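Local coordinates for acinetobacter secreted protease CpaA (PDB 6O38), which is a secreted zinc metalloprotease that probably leaves the cell by type II secretion and binds the chaperone CpaB, at residues 498-501 with 502-506; 192-196 with 197-201. All coordinates share one frame; numbering follows the deposited sequence.

Contact 1 (498-501 with 502-506); sequences HEVG and HNLGL. With ZN (zinc ion), chain M.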
loop_
_atom_site.group_PDB
_atom_site.type_symbol
_atom_site.label_atom_id
_atom_site.label_comp_id
_atom_site.label_asym_id
_atom_site.label_seq_id
_atom_site.Cartn_x
_atom_site.Cartn_y
_atom_site.Cartn_z
ATOM N N HIS A 498 6.629 -14.555 2.719
ATOM C CA HIS A 498 7.984 -14.558 3.257
ATOM C C HIS A 498 8.602 -15.948 3.181
ATOM O O HIS A 498 9.749 -16.103 2.745
ATOM C CB HIS A 498 7.973 -14.047 4.700
ATOM C CG HIS A 498 9.324 -14.026 5.344
ATOM N ND1 HIS A 498 10.176 -12.947 5.253
ATOM C CD2 HIS A 498 9.967 -14.949 6.097
ATOM C CE1 HIS A 498 11.287 -13.207 5.919
ATOM N NE2 HIS A 498 11.185 -14.416 6.440
ATOM N N GLU A 499 7.855 -16.972 3.598
ATOM C CA GLU A 499 8.380 -18.333 3.560
ATOM C C GLU A 499 8.538 -18.826 2.126
ATOM O O GLU A 499 9.508 -19.525 1.809
ATOM C CB GLU A 499 7.474 -19.268 4.360
ATOM C CG GLU A 499 7.284 -18.856 5.814
ATOM C CD GLU A 499 8.597 -18.669 6.558
ATOM O OE1 GLU A 499 8.676 -17.757 7.408
ATOM O OE2 GLU A 499 9.556 -19.424 6.289
ATOM N N VAL A 500 7.592 -18.483 1.248
ATOM C CA VAL A 500 7.716 -18.858 -0.158
ATOM C C VAL A 500 8.921 -18.168 -0.786
ATOM O O VAL A 500 9.613 -18.743 -1.636
ATOM C CB VAL A 500 6.411 -18.535 -0.913
ATOM C CG1 VAL A 500 6.609 -18.651 -2.419
ATOM C CG2 VAL A 500 5.292 -19.457 -0.452
ATOM N N GLY A 501 9.196 -16.930 -0.369
ATOM C CA GLY A 501 10.416 -16.266 -0.804
ATOM C C GLY A 501 11.662 -17.060 -0.467
ATOM O O GLY A 501 12.582 -17.164 -1.281
ATOM N N HIS A 502 11.711 -17.628 0.741
ATOM C CA HIS A 502 12.815 -18.511 1.103
ATOM C C HIS A 502 12.875 -19.716 0.172
ATOM O O HIS A 502 13.945 -20.072 -0.334
ATOM C CB HIS A 502 12.676 -18.962 2.558
ATOM C CG HIS A 502 13.134 -17.944 3.556
ATOM N ND1 HIS A 502 14.415 -17.437 3.566
ATOM C CD2 HIS A 502 12.485 -17.346 4.582
ATOM C CE1 HIS A 502 14.534 -16.567 4.553
ATOM N NE2 HIS A 502 13.376 -16.493 5.185
ATOM N N ASN A 503 11.726 -20.358 -0.063
ATOM C CA ASN A 503 11.674 -21.495 -0.978
ATOM C C ASN A 503 12.204 -21.124 -2.358
ATOM O O ASN A 503 12.857 -21.937 -3.021
ATOM C CB ASN A 503 10.243 -22.020 -1.083
ATOM C CG ASN A 503 9.818 -22.808 0.141
ATOM O OD1 ASN A 503 10.652 -23.245 0.934
ATOM N ND2 ASN A 503 8.513 -22.998 0.299
ATOM N N LEU A 504 11.937 -19.895 -2.804
ATOM C CA LEU A 504 12.391 -19.451 -4.115
ATOM C C LEU A 504 13.885 -19.161 -4.154
ATOM O O LEU A 504 14.438 -19.004 -5.248
ATOM C CB LEU A 504 11.609 -18.208 -4.543
ATOM C CG LEU A 504 10.155 -18.443 -4.960
ATOM C CD1 LEU A 504 9.404 -17.128 -5.078
ATOM C CD2 LEU A 504 10.100 -19.207 -6.272
ATOM N N GLY A 505 14.542 -19.084 -3.007
ATOM C CA GLY A 505 15.969 -18.879 -2.939
ATOM C C GLY A 505 16.418 -17.563 -2.332
ATOM O O GLY A 505 17.549 -17.139 -2.599
ATOM N N LEU A 506 15.581 -16.913 -1.531
ATOM C CA LEU A 506 15.869 -15.587 -1.007
ATOM C C LEU A 506 16.318 -15.666 0.448
ATOM O O LEU A 506 15.914 -16.558 1.198
ATOM C CB LEU A 506 14.644 -14.681 -1.125
ATOM C CG LEU A 506 14.098 -14.501 -2.541
ATOM C CD1 LEU A 506 12.916 -13.547 -2.545
ATOM C CD2 LEU A 506 15.192 -14.016 -3.478
HETATM ZN ZN ZN M . 12.838 -15.774 7.071
#
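His498 and His502, one turn apart on helix 496-504, turn their rings toward one zinc ion. They pair offset edge-to-face, the edge of His502 directed at the face of His498 and the planes 84° apart. The His502 side chain leaves the helix with CB 3.3 Å from Glu499 O, and CG then lies near His498 O. CD2 lies 3.5 Å from His498 O, with Glu499 OE2 4.0 Å away, obliquely on the other side of the ring plane. Beyond it, His502 NE2 binds the zinc at 2.1 Å. ND1 of His502 makes a weak hydrogen bond to Leu506 O, which may help, with the zinc bond, to set the turn of the ring. His498 reaches the metal with CG anti to its backbone N (chi1 179°), NE2 binding zinc at 2.2 Å while ND1 donates to Ala526 O. Gly505, with positive phi, ends the helix in a Schellman motif: Leu506 N bonds to Gly501 O at 3.0 Å and Gly505 N to His502 O. His508 of the same chain and both carboxylate oxygens of Asp170 of the chaperone CpaB complete the metal shell. The histidines and Glu499 form the HExxH pattern of this peptidase clan. With the CpaB carboxylate on the zinc, a water or substrate group would probably have to displace it, consistent with a protease held inactive by its chaperone.

Contact 2 (192-196 with 197-201); sequences QKLNV and QQIGT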
loop_
_atom_site.group_PDB
_atom_site.type_symbol
_atom_site.label_atom_id
_atom_site.label_comp_id
_atom_site.label_asym_id
_atom_site.label_seq_id
_atom_site.Cartn_x
_atom_site.Cartn_y
_atom_site.Cartn_z
ATOM N N GLN A 192 1.876 21.897 -7.757
ATOM C CA GLN A 192 1.758 22.994 -8.707
ATOM C C GLN A 192 0.836 22.549 -9.835
ATOM O O GLN A 192 1.171 21.628 -10.588
ATOM C CB GLN A 192 3.123 23.396 -9.262
ATOM C CG GLN A 192 3.067 24.579 -10.215
ATOM C CD GLN A 192 4.371 24.804 -10.954
ATOM O OE1 GLN A 192 5.395 24.203 -10.628
ATOM N NE2 GLN A 192 4.337 25.668 -11.961
ATOM N N LYS A 193 -0.318 23.195 -9.950
ATOM C CA LYS A 193 -1.353 22.777 -10.884
ATOM C C LYS A 193 -1.228 23.568 -12.178
ATOM O O LYS A 193 -1.157 24.801 -12.156
ATOM C CB LYS A 193 -2.744 22.959 -10.274
ATOM C CG LYS A 193 -3.018 22.022 -9.109
ATOM C CD LYS A 193 -4.476 22.056 -8.689
ATOM C CE LYS A 193 -4.731 21.105 -7.530
ATOM N NZ LYS A 193 -6.134 21.180 -7.036
ATOM N N LEU A 194 -1.201 22.854 -13.300
ATOM C CA LEU A 194 -1.115 23.458 -14.620
ATOM C C LEU A 194 -2.197 22.882 -15.515
ATOM O O LEU A 194 -2.439 21.671 -15.512
ATOM C CB LEU A 194 0.260 23.221 -15.263
ATOM C CG LEU A 194 1.478 23.878 -14.613
ATOM C CD1 LEU A 194 2.746 23.483 -15.355
ATOM C CD2 LEU A 194 1.319 25.390 -14.585
ATOM N N ASN A 195 -2.848 23.753 -16.280
ATOM C CA ASN A 195 -3.743 23.324 -17.343
ATOM C C ASN A 195 -2.936 23.182 -18.626
ATOM O O ASN A 195 -2.183 24.089 -18.994
ATOM C CB ASN A 195 -4.886 24.322 -17.530
ATOM C CG ASN A 195 -5.785 24.411 -16.313
ATOM O OD1 ASN A 195 -6.068 23.405 -15.662
ATOM N ND2 ASN A 195 -6.237 25.619 -15.997
ATOM N N VAL A 196 -3.084 22.036 -19.295
ATOM C CA VAL A 196 -2.264 21.742 -20.465
ATOM C C VAL A 196 -2.465 22.767 -21.574
ATOM O O VAL A 196 -1.586 22.934 -22.427
ATOM C CB VAL A 196 -2.544 20.308 -20.962
ATOM C CG1 VAL A 196 -3.865 20.240 -21.718
ATOM C CG2 VAL A 196 -1.389 19.810 -21.814
ATOM N N GLN A 197 -3.601 23.469 -21.583
ATOM C CA GLN A 197 -3.810 24.535 -22.554
ATOM C C GLN A 197 -2.849 25.698 -22.341
ATOM O O GLN A 197 -2.572 26.441 -23.287
ATOM C CB GLN A 197 -5.255 25.037 -22.488
ATOM C CG GLN A 197 -5.565 25.869 -21.248
ATOM C CD GLN A 197 -7.023 26.279 -21.160
ATOM O OE1 GLN A 197 -7.698 26.443 -22.177
ATOM N NE2 GLN A 197 -7.516 26.453 -19.939
ATOM N N GLN A 198 -2.335 25.867 -21.121
ATOM C CA GLN A 198 -1.402 26.950 -20.835
ATOM C C GLN A 198 0.001 26.654 -21.350
ATOM O O GLN A 198 0.728 27.583 -21.720
ATOM C CB GLN A 198 -1.359 27.214 -19.329
ATOM C CG GLN A 198 -2.695 27.635 -18.737
ATOM C CD GLN A 198 -2.680 27.664 -17.221
ATOM O OE1 GLN A 198 -1.746 27.171 -16.590
ATOM N NE2 GLN A 198 -3.720 28.239 -16.629
ATOM N N ILE A 199 0.397 25.382 -21.388
ATOM C CA ILE A 199 1.767 25.005 -21.719
ATOM C C ILE A 199 1.883 24.296 -23.059
ATOM O O ILE A 199 3.013 24.090 -23.534
ATOM C CB ILE A 199 2.392 24.131 -20.612
ATOM C CG1 ILE A 199 1.564 22.861 -20.410
ATOM C CG2 ILE A 199 2.487 24.910 -19.311
ATOM C CD1 ILE A 199 2.189 21.872 -19.453
ATOM N N GLY A 200 0.771 23.920 -23.684
ATOM C CA GLY A 200 0.839 23.266 -24.977
ATOM C C GLY A 200 1.209 21.795 -24.873
ATOM O O GLY A 200 0.930 21.121 -23.880
ATOM N N THR A 201 1.856 21.298 -25.924
ATOM C CA THR A 201 2.161 19.881 -26.069
ATOM C C THR A 201 3.470 19.474 -25.402
ATOM O O THR A 201 3.911 18.336 -25.585
ATOM C CB THR A 201 2.209 19.503 -27.552
ATOM O OG1 THR A 201 3.179 20.317 -28.225
ATOM C CG2 THR A 201 0.847 19.706 -28.198
#
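The short helical turn 196-199, which follows directly on the end of strand 183-195, folds Gln198 and Ile199 back against Leu194 and Asn195. Asn195 O accepts a hydrogen bond from Gln198 N at 2.8 Å. The Gln198 side chain, with CG anti to its carbonyl carbon (chi1 -61°) and extended beyond, runs obliquely across that of Asn195. Its CD comes within 4.0 Å of Asn195 CB, and the two amides are turned 60° against each other. Gln197 approaches the same Asn195 CB from its own side with CG, 4.1 Å away. In this part of the chain, which is probably built of StcE-type beta-sandwich domains, strand 183-195 runs parallel to strand 210-215, to which Leu194 and Val196 are bonded through their backbones. This turn is therefore the first step of the connection between the two strands. Gln197 N donates to Asn219 OD1, in the loop that follows strand 210-215. Val196 O holds the end of the turn, receiving Gly200 N at 2.8 Å and, more weakly, Ile199 N at 3.3 Å. Gly200 has positive phi and leaves the helical path there. On the apolar side, Leu194 CD1 meets Ile199 CG2 at 4.2 Å. Val196 is buried against Phe215, Val221 and Phe224, and Ile199 also touches Phe224.

Overall arrangement
Contacts 1 and 2 are separate features of one chain. Their centres are 47 Å apart and their nearest atoms about 37 Å, on opposite sides of the chain's centre. Contact 2 comes earlier in the sequence, at a strand end near the surface, and none of its residues touches CpaB. Contact 1 is buried in the reprolysin-like peptidase region, where the zinc is bound and where the chaperone reaches the metal. In both, a helical segment is ended by a glycine, but in contact 2 that segment is a single weakly bonded turn after a strand. Of the two, only 498-506 contributes ligands to the zinc site; 192-201 belongs to the beta-rich part of the chain, remote from it.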